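PDB 6O93: D-alanyl transferase DltD from Enterococcus faecalis, which probably transfers D-alanine during lipoteichoic acid biosynthesis, in the D-alanylation of the Gram-positive cell wall. Local coordinates for residues 120-125 and 152-157; 125-130 and 158-163; 228-233 and 350-355; 49-54 and 343-348. All coordinates share one frame; numbering follows the deposited sequence.

Interaction 1: residues 120-125 and 152-157; sequences AHYSQL and PVVQKD
Y122 lays its ring against V153, in the short helix 152-155. V153 CG1 lies over one face of the ring, 3.9 Å from Y122 CG. The other branch reaches a ring atom, with V153 CG2 3.8 Å from Y122 CD2. V154 comes in obliquely, and its CG2 is 3.9 Å from Y122 CE1. The Y122 side chain crosses that of V154 at about a right angle. With CG anti to the backbone N (chi1 167°), the Y122 ring extends out of the loop between helices 115-121 and 124-132 and meets both valines.

Past the ring the contact turns polar. Q124 NE2 and D157 OD2 stay 3.8 Å apart, and a water fills in between them. The water accepts from Q124 NE2 and donates to D157 OD2. The same water lies 2.7 Å from Y122 OH, in a hydrogen bond. D157 OD1 caps L160 N at the start of helix 158-168. S123 does the same for helix 124-132, bonding Q126 N through OG. The contact thus lies where two helices begin. The two segments pack directly through carbon, on the tyrosine ring. Their polar ends are bridged instead, because one water joins Y122, Q124 and D157, while D157 OD2 also bonds Y128 OH directly.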
# COMPACT_ATOMS: atom_id res chain seq x y z
N ALA A 120 -8.73 2.16 -12.29
CA ALA A 120 -8.94 3.45 -11.66
C ALA A 120 -7.63 4.10 -11.23
O ALA A 120 -7.58 5.33 -11.11
CB ALA A 120 -9.86 3.30 -10.45
N HIS A 121 -6.58 3.32 -11.02
CA HIS A 121 -5.30 3.84 -10.55
C HIS A 121 -4.18 3.65 -11.56
O HIS A 121 -3.01 3.90 -11.24
CB HIS A 121 -4.93 3.18 -9.22
CG HIS A 121 -5.99 3.34 -8.17
ND1 HIS A 121 -6.91 2.36 -7.90
CD2 HIS A 121 -6.29 4.38 -7.36
CE1 HIS A 121 -7.73 2.78 -6.95
NE2 HIS A 121 -7.38 4.00 -6.61
N TYR A 122 -4.50 3.22 -12.78
CA TYR A 122 -3.48 3.01 -13.80
C TYR A 122 -2.81 4.33 -14.16
O TYR A 122 -3.49 5.31 -14.48
CB TYR A 122 -4.11 2.36 -15.03
CG TYR A 122 -3.23 2.37 -16.26
CD1 TYR A 122 -2.14 1.51 -16.36
CD2 TYR A 122 -3.51 3.21 -17.32
CE1 TYR A 122 -1.34 1.51 -17.48
CE2 TYR A 122 -2.71 3.21 -18.45
CZ TYR A 122 -1.63 2.36 -18.53
OH TYR A 122 -0.84 2.36 -19.65
N SER A 123 -1.48 4.34 -14.12
CA SER A 123 -0.69 5.52 -14.45
C SER A 123 -0.04 5.30 -15.81
O SER A 123 0.90 4.50 -15.94
CB SER A 123 0.37 5.79 -13.38
OG SER A 123 1.20 6.88 -13.76
N GLN A 124 -0.53 6.00 -16.83
CA GLN A 124 0.10 5.92 -18.14
C GLN A 124 1.49 6.54 -18.11
O GLN A 124 2.42 6.05 -18.77
CB GLN A 124 -0.77 6.61 -19.19
CG GLN A 124 -0.31 6.38 -20.62
CD GLN A 124 -1.23 7.02 -21.64
OE1 GLN A 124 -1.26 8.24 -21.79
NE2 GLN A 124 -1.98 6.19 -22.35
N LEU A 125 1.66 7.62 -17.34
CA LEU A 125 2.98 8.22 -17.15
C LEU A 125 4.00 7.18 -16.70
O LEU A 125 5.02 6.97 -17.35
CB LEU A 125 2.88 9.36 -16.12
CG LEU A 125 4.20 9.96 -15.64
CD1 LEU A 125 4.94 10.64 -16.79
CD2 LEU A 125 3.96 10.95 -14.51
N PRO A 152 -8.48 -4.33 -19.06
CA PRO A 152 -9.04 -3.56 -20.19
C PRO A 152 -8.39 -2.20 -20.39
O PRO A 152 -8.27 -1.74 -21.53
CB PRO A 152 -10.52 -3.43 -19.82
CG PRO A 152 -10.79 -4.56 -18.89
CD PRO A 152 -9.52 -4.77 -18.12
N VAL A 153 -7.99 -1.52 -19.31
CA VAL A 153 -7.43 -0.18 -19.47
C VAL A 153 -6.17 -0.22 -20.33
O VAL A 153 -5.84 0.76 -21.01
CB VAL A 153 -7.14 0.45 -18.09
CG1 VAL A 153 -5.93 -0.20 -17.44
CG2 VAL A 153 -6.93 1.96 -18.24
N VAL A 154 -5.47 -1.35 -20.32
CA VAL A 154 -4.27 -1.53 -21.13
C VAL A 154 -4.60 -2.09 -22.51
O VAL A 154 -3.97 -1.72 -23.50
CB VAL A 154 -3.28 -2.44 -20.39
CG1 VAL A 154 -2.14 -2.88 -21.31
CG2 VAL A 154 -2.73 -1.74 -19.15
N GLN A 155 -5.60 -2.97 -22.59
CA GLN A 155 -5.91 -3.63 -23.85
C GLN A 155 -6.36 -2.65 -24.92
O GLN A 155 -6.22 -2.93 -26.12
CB GLN A 155 -6.99 -4.70 -23.64
CG GLN A 155 -6.52 -5.88 -22.80
CD GLN A 155 -7.66 -6.78 -22.37
OE1 GLN A 155 -8.82 -6.49 -22.63
NE2 GLN A 155 -7.33 -7.88 -21.71
N LYS A 156 -6.92 -1.51 -24.53
CA LYS A 156 -7.33 -0.51 -25.51
C LYS A 156 -6.17 0.32 -26.03
O LYS A 156 -6.37 1.15 -26.93
CB LYS A 156 -8.39 0.41 -24.89
CG LYS A 156 -7.87 1.25 -23.73
CD LYS A 156 -8.99 2.04 -23.08
CE LYS A 156 -8.44 3.03 -22.06
NZ LYS A 156 -9.52 3.78 -21.37
N ASP A 157 -4.96 0.11 -25.51
CA ASP A 157 -3.75 0.80 -25.95
C ASP A 157 -2.98 -0.16 -26.85
O ASP A 157 -2.25 -1.03 -26.36
CB ASP A 157 -2.94 1.25 -24.74
CG ASP A 157 -1.76 2.13 -25.12
OD1 ASP A 157 -1.28 2.04 -26.26
OD2 ASP A 157 -1.32 2.92 -24.25
O HOH W 1 -2.22 3.30 -21.77

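Interaction 2: residues 125-130 and 158-163; sequences LQTYQW and KVLMET
L160 carries this contact between helices 124-132 and 158-168, and between residues 125-130 and 158-163 the packing is apolar. One methyl goes to each partner. L160 CD1 is 4.3 Å from T127 CG2. L160 CD2 lies at the edge of the Y128 ring, near the ring plane, 4.4 Å from Y128 CE1. The leucine CG is anti to its backbone N (chi1 -179°), which carries both methyls out to helix 124-132. T127 points toward the other helix from its backbone. Y128 starts off to one side, and its ring then swings nearer. The closest CA atoms, those of Y128 and L160, are 8.3 Å apart. Y122 and V154 also touch L160, and the Y128 ring meets that of F181 in helix 175-195. The leucine thus belongs to a small apolar core shared by several helices.

Polar bonds run along each helix. T163 OG1 donates to V159 O at 2.9 Å. The approach is bent, with a C=O...donor angle of 142°, and OG1 stands 36° out of the carbonyl plane. T163 N reaches the same oxygen from the opposite face, so V159 O holds two donors. T127 OG1 bonds S123 O and leaves its methyl for L160. Both threonine hydroxyls donate to a carbonyl one turn back on their own helix. One polar tie does join the helices, from Y128 OH to D157, the N-cap residue of helix 158-168. The contact is therefore a loose, buried meeting of methyls beside a polar tie at the helix start.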
# COMPACT_ATOMS: atom_id res chain seq x y z
N LEU A 125 1.66 7.62 -17.34
CA LEU A 125 2.98 8.22 -17.15
C LEU A 125 4.00 7.18 -16.70
O LEU A 125 5.02 6.97 -17.35
CB LEU A 125 2.88 9.36 -16.12
CG LEU A 125 4.20 9.96 -15.64
CD1 LEU A 125 4.94 10.64 -16.79
CD2 LEU A 125 3.96 10.95 -14.51
N GLN A 126 3.73 6.53 -15.57
CA GLN A 126 4.69 5.59 -15.00
C GLN A 126 4.89 4.37 -15.90
O GLN A 126 6.01 3.87 -16.03
CB GLN A 126 4.24 5.18 -13.60
CG GLN A 126 4.12 6.35 -12.63
CD GLN A 126 3.44 5.97 -11.32
OE1 GLN A 126 3.06 4.82 -11.11
NE2 GLN A 126 3.29 6.94 -10.43
N THR A 127 3.81 3.89 -16.52
CA THR A 127 3.93 2.73 -17.40
C THR A 127 4.74 3.07 -18.65
O THR A 127 5.63 2.31 -19.04
CB THR A 127 2.53 2.23 -17.79
OG1 THR A 127 1.80 1.92 -16.60
CG2 THR A 127 2.62 0.99 -18.66
N TYR A 128 4.46 4.21 -19.28
CA TYR A 128 5.23 4.63 -20.45
C TYR A 128 6.68 4.92 -20.08
O TYR A 128 7.60 4.57 -20.83
CB TYR A 128 4.59 5.86 -21.09
CG TYR A 128 3.43 5.57 -22.02
CD1 TYR A 128 2.75 4.36 -21.98
CD2 TYR A 128 3.02 6.52 -22.95
CE1 TYR A 128 1.69 4.10 -22.84
CE2 TYR A 128 1.97 6.27 -23.81
CZ TYR A 128 1.31 5.06 -23.75
OH TYR A 128 0.26 4.83 -24.61
N GLN A 129 6.90 5.57 -18.94
CA GLN A 129 8.27 5.83 -18.49
C GLN A 129 9.04 4.53 -18.32
O GLN A 129 10.21 4.43 -18.71
CB GLN A 129 8.24 6.62 -17.18
CG GLN A 129 9.62 6.96 -16.63
CD GLN A 129 9.56 7.43 -15.19
OE1 GLN A 129 8.81 6.89 -14.38
NE2 GLN A 129 10.36 8.44 -14.86
N TRP A 130 8.40 3.52 -17.72
CA TRP A 130 9.05 2.23 -17.52
C TRP A 130 9.51 1.63 -18.84
O TRP A 130 10.65 1.16 -18.97
CB TRP A 130 8.10 1.30 -16.78
CG TRP A 130 8.36 -0.17 -16.94
CD1 TRP A 130 9.50 -0.85 -16.61
CD2 TRP A 130 7.44 -1.16 -17.44
NE1 TRP A 130 9.36 -2.19 -16.89
CE2 TRP A 130 8.10 -2.40 -17.40
CE3 TRP A 130 6.13 -1.10 -17.93
CZ2 TRP A 130 7.49 -3.58 -17.83
CZ3 TRP A 130 5.53 -2.27 -18.36
CH2 TRP A 130 6.21 -3.50 -18.30
N LYS A 158 -3.14 -0.00 -28.16
CA LYS A 158 -2.63 -1.00 -29.10
C LYS A 158 -1.11 -1.00 -29.14
O LYS A 158 -0.49 -2.07 -29.12
CB LYS A 158 -3.21 -0.73 -30.50
CG LYS A 158 -4.73 -0.79 -30.56
CD LYS A 158 -5.27 -2.14 -30.11
CE LYS A 158 -6.78 -2.22 -30.27
NZ LYS A 158 -7.31 -3.58 -29.95
N VAL A 159 -0.48 0.17 -29.21
CA VAL A 159 0.97 0.23 -29.22
C VAL A 159 1.53 -0.38 -27.94
O VAL A 159 2.51 -1.14 -27.97
CB VAL A 159 1.46 1.67 -29.42
CG1 VAL A 159 2.98 1.75 -29.29
CG2 VAL A 159 1.02 2.19 -30.78
N LEU A 160 0.91 -0.07 -26.81
CA LEU A 160 1.32 -0.68 -25.55
C LEU A 160 1.18 -2.19 -25.60
O LEU A 160 2.11 -2.93 -25.25
CB LEU A 160 0.49 -0.09 -24.40
CG LEU A 160 0.80 -0.61 -22.99
CD1 LEU A 160 2.28 -0.47 -22.68
CD2 LEU A 160 -0.03 0.13 -21.96
N MET A 161 0.02 -2.68 -26.06
CA MET A 161 -0.19 -4.12 -26.15
C MET A 161 0.85 -4.78 -27.04
O MET A 161 1.36 -5.86 -26.72
CB MET A 161 -1.60 -4.41 -26.67
CG MET A 161 -2.70 -4.16 -25.64
SD MET A 161 -2.64 -5.33 -24.27
CE MET A 161 -3.20 -6.83 -25.07
N GLU A 162 1.18 -4.14 -28.16
CA GLU A 162 2.19 -4.69 -29.05
C GLU A 162 3.56 -4.71 -28.38
O GLU A 162 4.32 -5.67 -28.53
CB GLU A 162 2.23 -3.88 -30.35
CG GLU A 162 0.97 -4.03 -31.18
CD GLU A 162 0.93 -3.11 -32.39
OE1 GLU A 162 1.58 -2.04 -32.36
OE2 GLU A 162 0.24 -3.46 -33.36
N THR A 163 3.88 -3.66 -27.61
CA THR A 163 5.14 -3.63 -26.89
C THR A 163 5.19 -4.71 -25.81
O THR A 163 6.21 -5.39 -25.65
CB THR A 163 5.36 -2.25 -26.28
OG1 THR A 163 5.34 -1.25 -27.31
CG2 THR A 163 6.69 -2.19 -25.54

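Interaction 3: residues 228-233 and 350-355; sequences GKIAAK and LGWRGW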
# COMPACT_ATOMS: atom_id res chain seq x y z
N GLY A 228 -7.70 3.50 24.09
CA GLY A 228 -8.90 2.77 24.48
C GLY A 228 -10.03 3.69 24.91
O GLY A 228 -11.19 3.47 24.57
N LYS A 229 -9.70 4.75 25.66
CA LYS A 229 -10.72 5.69 26.11
C LYS A 229 -11.33 6.44 24.93
O LYS A 229 -12.55 6.56 24.83
CB LYS A 229 -10.12 6.66 27.12
CG LYS A 229 -9.64 6.01 28.41
CD LYS A 229 -9.02 7.02 29.36
CE LYS A 229 -8.57 6.37 30.65
NZ LYS A 229 -7.94 7.35 31.58
N ILE A 230 -10.49 6.96 24.03
CA ILE A 230 -11.00 7.69 22.88
C ILE A 230 -11.81 6.76 21.98
O ILE A 230 -12.90 7.12 21.51
CB ILE A 230 -9.84 8.35 22.11
CG1 ILE A 230 -9.33 9.57 22.89
CG2 ILE A 230 -10.28 8.74 20.70
CD1 ILE A 230 -8.07 10.20 22.31
N ALA A 231 -11.30 5.55 21.73
CA ALA A 231 -12.01 4.61 20.88
C ALA A 231 -13.37 4.25 21.46
O ALA A 231 -14.36 4.15 20.72
CB ALA A 231 -11.17 3.35 20.67
N ALA A 232 -13.44 4.06 22.78
CA ALA A 232 -14.69 3.65 23.41
C ALA A 232 -15.81 4.65 23.14
O ALA A 232 -16.98 4.27 23.05
CB ALA A 232 -14.50 3.47 24.91
N LYS A 233 -15.47 5.94 23.00
CA LYS A 233 -16.48 6.94 22.67
C LYS A 233 -17.04 6.73 21.27
O LYS A 233 -18.24 6.94 21.04
CB LYS A 233 -15.89 8.34 22.79
CG LYS A 233 -15.64 8.83 24.20
CD LYS A 233 -14.92 10.18 24.18
CE LYS A 233 -14.88 10.83 25.55
NZ LYS A 233 -14.18 12.15 25.51
N LEU A 350 -7.11 -0.68 10.06
CA LEU A 350 -6.41 -0.37 11.29
C LEU A 350 -7.00 0.87 11.94
O LEU A 350 -7.44 1.80 11.26
CB LEU A 350 -4.92 -0.15 11.03
CG LEU A 350 -4.08 -1.40 10.74
CD1 LEU A 350 -2.72 -1.00 10.17
CD2 LEU A 350 -3.90 -2.23 12.00
N GLY A 351 -7.00 0.88 13.27
CA GLY A 351 -7.59 1.95 14.05
C GLY A 351 -6.67 2.39 15.18
O GLY A 351 -5.45 2.23 15.13
N TRP A 352 -7.31 2.93 16.22
CA TRP A 352 -6.62 3.62 17.31
C TRP A 352 -5.42 2.84 17.84
O TRP A 352 -4.27 3.27 17.66
CB TRP A 352 -7.60 3.90 18.45
CG TRP A 352 -8.79 4.71 18.02
CD1 TRP A 352 -8.89 6.07 18.03
CD2 TRP A 352 -10.03 4.22 17.50
NE1 TRP A 352 -10.12 6.46 17.55
CE2 TRP A 352 -10.84 5.34 17.22
CE3 TRP A 352 -10.53 2.94 17.25
CZ2 TRP A 352 -12.13 5.21 16.70
CZ3 TRP A 352 -11.81 2.82 16.73
CH2 TRP A 352 -12.59 3.95 16.47
N ARG A 353 -5.65 1.70 18.49
CA ARG A 353 -4.55 0.94 19.06
C ARG A 353 -3.76 0.18 18.02
O ARG A 353 -2.59 -0.14 18.26
CB ARG A 353 -5.08 -0.03 20.12
CG ARG A 353 -5.66 0.66 21.35
CD ARG A 353 -6.03 -0.37 22.41
NE ARG A 353 -4.86 -1.08 22.90
CZ ARG A 353 -4.89 -2.28 23.47
NH1 ARG A 353 -6.04 -2.92 23.62
NH2 ARG A 353 -3.76 -2.85 23.88
N GLY A 354 -4.36 -0.13 16.87
CA GLY A 354 -3.61 -0.79 15.81
C GLY A 354 -2.53 0.10 15.22
O GLY A 354 -1.38 -0.31 15.07
N TRP A 355 -2.89 1.35 14.89
CA TRP A 355 -1.90 2.27 14.36
C TRP A 355 -0.83 2.60 15.39
O TRP A 355 0.35 2.75 15.05
CB TRP A 355 -2.58 3.55 13.87
CG TRP A 355 -3.16 3.41 12.49
CD1 TRP A 355 -4.47 3.52 12.14
CD2 TRP A 355 -2.44 3.13 11.29
NE1 TRP A 355 -4.61 3.33 10.78
CE2 TRP A 355 -3.38 3.09 10.24
CE3 TRP A 355 -1.09 2.91 10.99
CZ2 TRP A 355 -3.02 2.84 8.92
CZ3 TRP A 355 -0.73 2.66 9.68
CH2 TRP A 355 -1.69 2.63 8.66
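The R353 guanidinium is gripped by three groups, while its stem packs on G228. NE makes a salt bridge to D224, which lies earlier in helix 220-233. NH2 makes one to E340, and NH1 bonds the carbonyl O of R341. The arginine so ties the start of helix 352-367 to helix 220-233 and to the loop that precedes helix 352-367 itself. Its touch on G228 is light, with R353 CG 4.4 Å from G228 N.

The larger contact is apolar. W352 points toward helix 220-233, and A231 CB sits over one face of its indole, 3.5 Å from W352 CD2. The methyl stands 3.8 Å from the centroid of the six-membered ring and 26° off the ring normal. This is a CH-pi contact, displaced toward the rim. The indole CG lies beside the backbone N and anti to the carbonyl carbon (chi1 -58°), which turns the ring to the alanine.

W352 is in the first turn of helix 352-367, with G351 at the N-cap position. The helix starts just after the loop that carries the Asp and His of a probable Ser-His-Asp triad, and the indole lies near the triad residues without touching them. On the five-membered side, I230 CG2 comes in obliquely, 3.9 Å from W352 NE1 and 4.0 Å from W352 CD1. A227, one turn before A231, touches W352 as well, and I235, S243 and S53 add further contacts from loops. Within the first helical turn W355 N bonds G351 O at 2.7 Å.

Interaction 4: residues 49-54 and 343-348; sequences LSRFSA and FMADTI. With PO4 (phosphate ion), chain G.
A probable Ser-His-Asp catalytic triad, consistent with the SGNH hydrolase clan of the DltD family, includes D346 of this contact. The other members would be S47 and H349. R51, four residues after S47, meets D346 in a salt bridge. It joins the loop after strand 40-44 to the loop before helix 352-367. R51 NE donates to D346 OD2 at 3.3 Å and R51 NH2 to the same oxygen at 3.4 Å. Both bonds are weak, with N-H...O angles of 152° and 145°. The oxygen lies at the edge of the guanidinium, near its plane, but the carboxylate itself is turned 80° from that plane.

The other carboxylate oxygen has its own partners. D346 OD1 bonds H349 ND1 and accepts from I348 N at 3.2 Å, nearly along its C-O axis. The latter bond closes an Asx turn. Backbone, histidine and arginine thus share the two oxygens, which should restrict rotation of the carboxylate. F246 of helix 244-251 touches both R51 and D346. The R51 side chain is about 7 Å from the sodium ion, whose site is S46, E48 and S104.

Next along the loop, T347 OG1 donates to O2 of a phosphate ion, probably from the crystallisation liquor. The modelled length is very short and therefore doubtful. W301 NE1 also bonds the ion. R51 sits at the centre of an inverse gamma turn, and the bend at chi2 turns the rest of its chain toward D346. R51 CG lies 3.6 Å from A345 CB.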
# COMPACT_ATOMS: atom_id res chain seq x y z
N LEU A 49 -4.97 3.54 5.13
CA LEU A 49 -4.11 4.69 5.39
C LEU A 49 -4.90 5.93 5.80
O LEU A 49 -4.34 6.81 6.48
CB LEU A 49 -3.28 5.01 4.15
CG LEU A 49 -2.30 3.92 3.70
CD1 LEU A 49 -1.61 4.33 2.40
CD2 LEU A 49 -1.26 3.64 4.77
N SER A 50 -6.17 6.04 5.43
CA SER A 50 -6.96 7.22 5.72
C SER A 50 -7.61 7.19 7.10
O SER A 50 -8.23 8.18 7.50
CB SER A 50 -8.06 7.40 4.66
OG SER A 50 -8.99 6.33 4.70
N ARG A 51 -7.48 6.08 7.84
CA ARG A 51 -8.08 5.96 9.16
C ARG A 51 -7.24 6.75 10.16
O ARG A 51 -6.47 6.21 10.96
CB ARG A 51 -8.20 4.49 9.56
CG ARG A 51 -9.53 3.86 9.19
CD ARG A 51 -9.84 4.00 7.71
NE ARG A 51 -11.12 3.39 7.38
CZ ARG A 51 -11.62 3.31 6.15
NH1 ARG A 51 -10.95 3.80 5.12
NH2 ARG A 51 -12.80 2.73 5.96
N PHE A 52 -7.41 8.07 10.11
CA PHE A 52 -6.63 8.96 10.94
C PHE A 52 -7.19 9.03 12.36
O PHE A 52 -8.40 8.91 12.58
CB PHE A 52 -6.60 10.37 10.33
CG PHE A 52 -5.41 10.61 9.44
CD1 PHE A 52 -5.17 9.80 8.34
CD2 PHE A 52 -4.54 11.66 9.70
CE1 PHE A 52 -4.08 10.03 7.52
CE2 PHE A 52 -3.45 11.89 8.88
CZ PHE A 52 -3.22 11.07 7.79
N SER A 53 -6.29 9.22 13.31
CA SER A 53 -6.64 9.51 14.70
C SER A 53 -5.39 10.08 15.36
O SER A 53 -4.36 10.28 14.71
CB SER A 53 -7.14 8.26 15.42
OG SER A 53 -6.08 7.35 15.67
N ALA A 54 -5.49 10.33 16.67
CA ALA A 54 -4.33 10.84 17.40
C ALA A 54 -3.16 9.87 17.36
O ALA A 54 -2.02 10.28 17.59
CB ALA A 54 -4.72 11.12 18.86
N PHE A 343 -8.33 -2.16 18.46
CA PHE A 343 -7.20 -2.26 17.54
C PHE A 343 -7.58 -1.77 16.15
O PHE A 343 -6.78 -1.10 15.48
CB PHE A 343 -6.73 -3.72 17.48
CG PHE A 343 -5.29 -3.88 17.05
CD1 PHE A 343 -4.26 -3.77 17.96
CD2 PHE A 343 -4.98 -4.17 15.73
CE1 PHE A 343 -2.94 -3.93 17.57
CE2 PHE A 343 -3.67 -4.34 15.33
CZ PHE A 343 -2.65 -4.22 16.26
N MET A 344 -8.78 -2.09 15.70
CA MET A 344 -9.26 -1.72 14.37
C MET A 344 -10.20 -0.53 14.46
O MET A 344 -10.86 -0.31 15.48
CB MET A 344 -9.97 -2.90 13.71
CG MET A 344 -9.14 -4.18 13.68
SD MET A 344 -7.58 -3.95 12.81
CE MET A 344 -8.12 -3.91 11.11
N ALA A 345 -10.26 0.24 13.37
CA ALA A 345 -11.21 1.34 13.28
C ALA A 345 -12.60 0.85 12.91
O ALA A 345 -13.60 1.46 13.31
CB ALA A 345 -10.73 2.37 12.26
N ASP A 346 -12.68 -0.24 12.16
CA ASP A 346 -13.96 -0.78 11.73
C ASP A 346 -13.82 -2.28 11.47
O ASP A 346 -13.39 -3.02 12.36
CB ASP A 346 -14.47 -0.03 10.49
CG ASP A 346 -13.39 0.15 9.44
OD1 ASP A 346 -12.82 -0.86 8.97
OD2 ASP A 346 -13.11 1.32 9.08
N THR A 347 -14.17 -2.73 10.27
CA THR A 347 -14.15 -4.17 10.00
C THR A 347 -12.76 -4.66 9.61
O THR A 347 -12.34 -5.72 10.08
CB THR A 347 -15.16 -4.50 8.90
OG1 THR A 347 -14.93 -3.64 7.77
CG2 THR A 347 -16.58 -4.32 9.40
N ILE A 348 -12.04 -3.91 8.79
CA ILE A 348 -10.79 -4.41 8.22
C ILE A 348 -9.68 -3.37 8.27
O ILE A 348 -8.53 -3.67 7.93
CB ILE A 348 -11.01 -4.89 6.77
CG1 ILE A 348 -11.51 -3.74 5.90
CG2 ILE A 348 -11.99 -6.05 6.74
CD1 ILE A 348 -11.57 -4.08 4.43
P PO4 G . -16.15 -6.29 5.44
O1 PO4 G . -15.53 -6.67 4.11
O2 PO4 G . -15.76 -4.87 5.78
O3 PO4 G . -15.64 -7.22 6.51
O4 PO4 G . -17.65 -6.39 5.35

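In the fold
The four contacts form two pairs on opposite sides of the chain's centre. Interactions 1 and 2 have centres 9 Å apart, share L125 and both use helix 124-132. Helices 152-155 and 158-168, which supply their second segments, follow each other in the chain. Interactions 3 and 4 have centres 8 Å apart and meet where the loop 343-348 runs into helix 352-367. Between the pairs, centres are 30 to 44 Å apart. Within each pair the segments alternate along the chain. Interactions 1 and 2 fall between the segments of interaction 4 and close before interaction 3 opens. The first pair belongs to a helical region away from the probable active site, the second to that site and its surroundings.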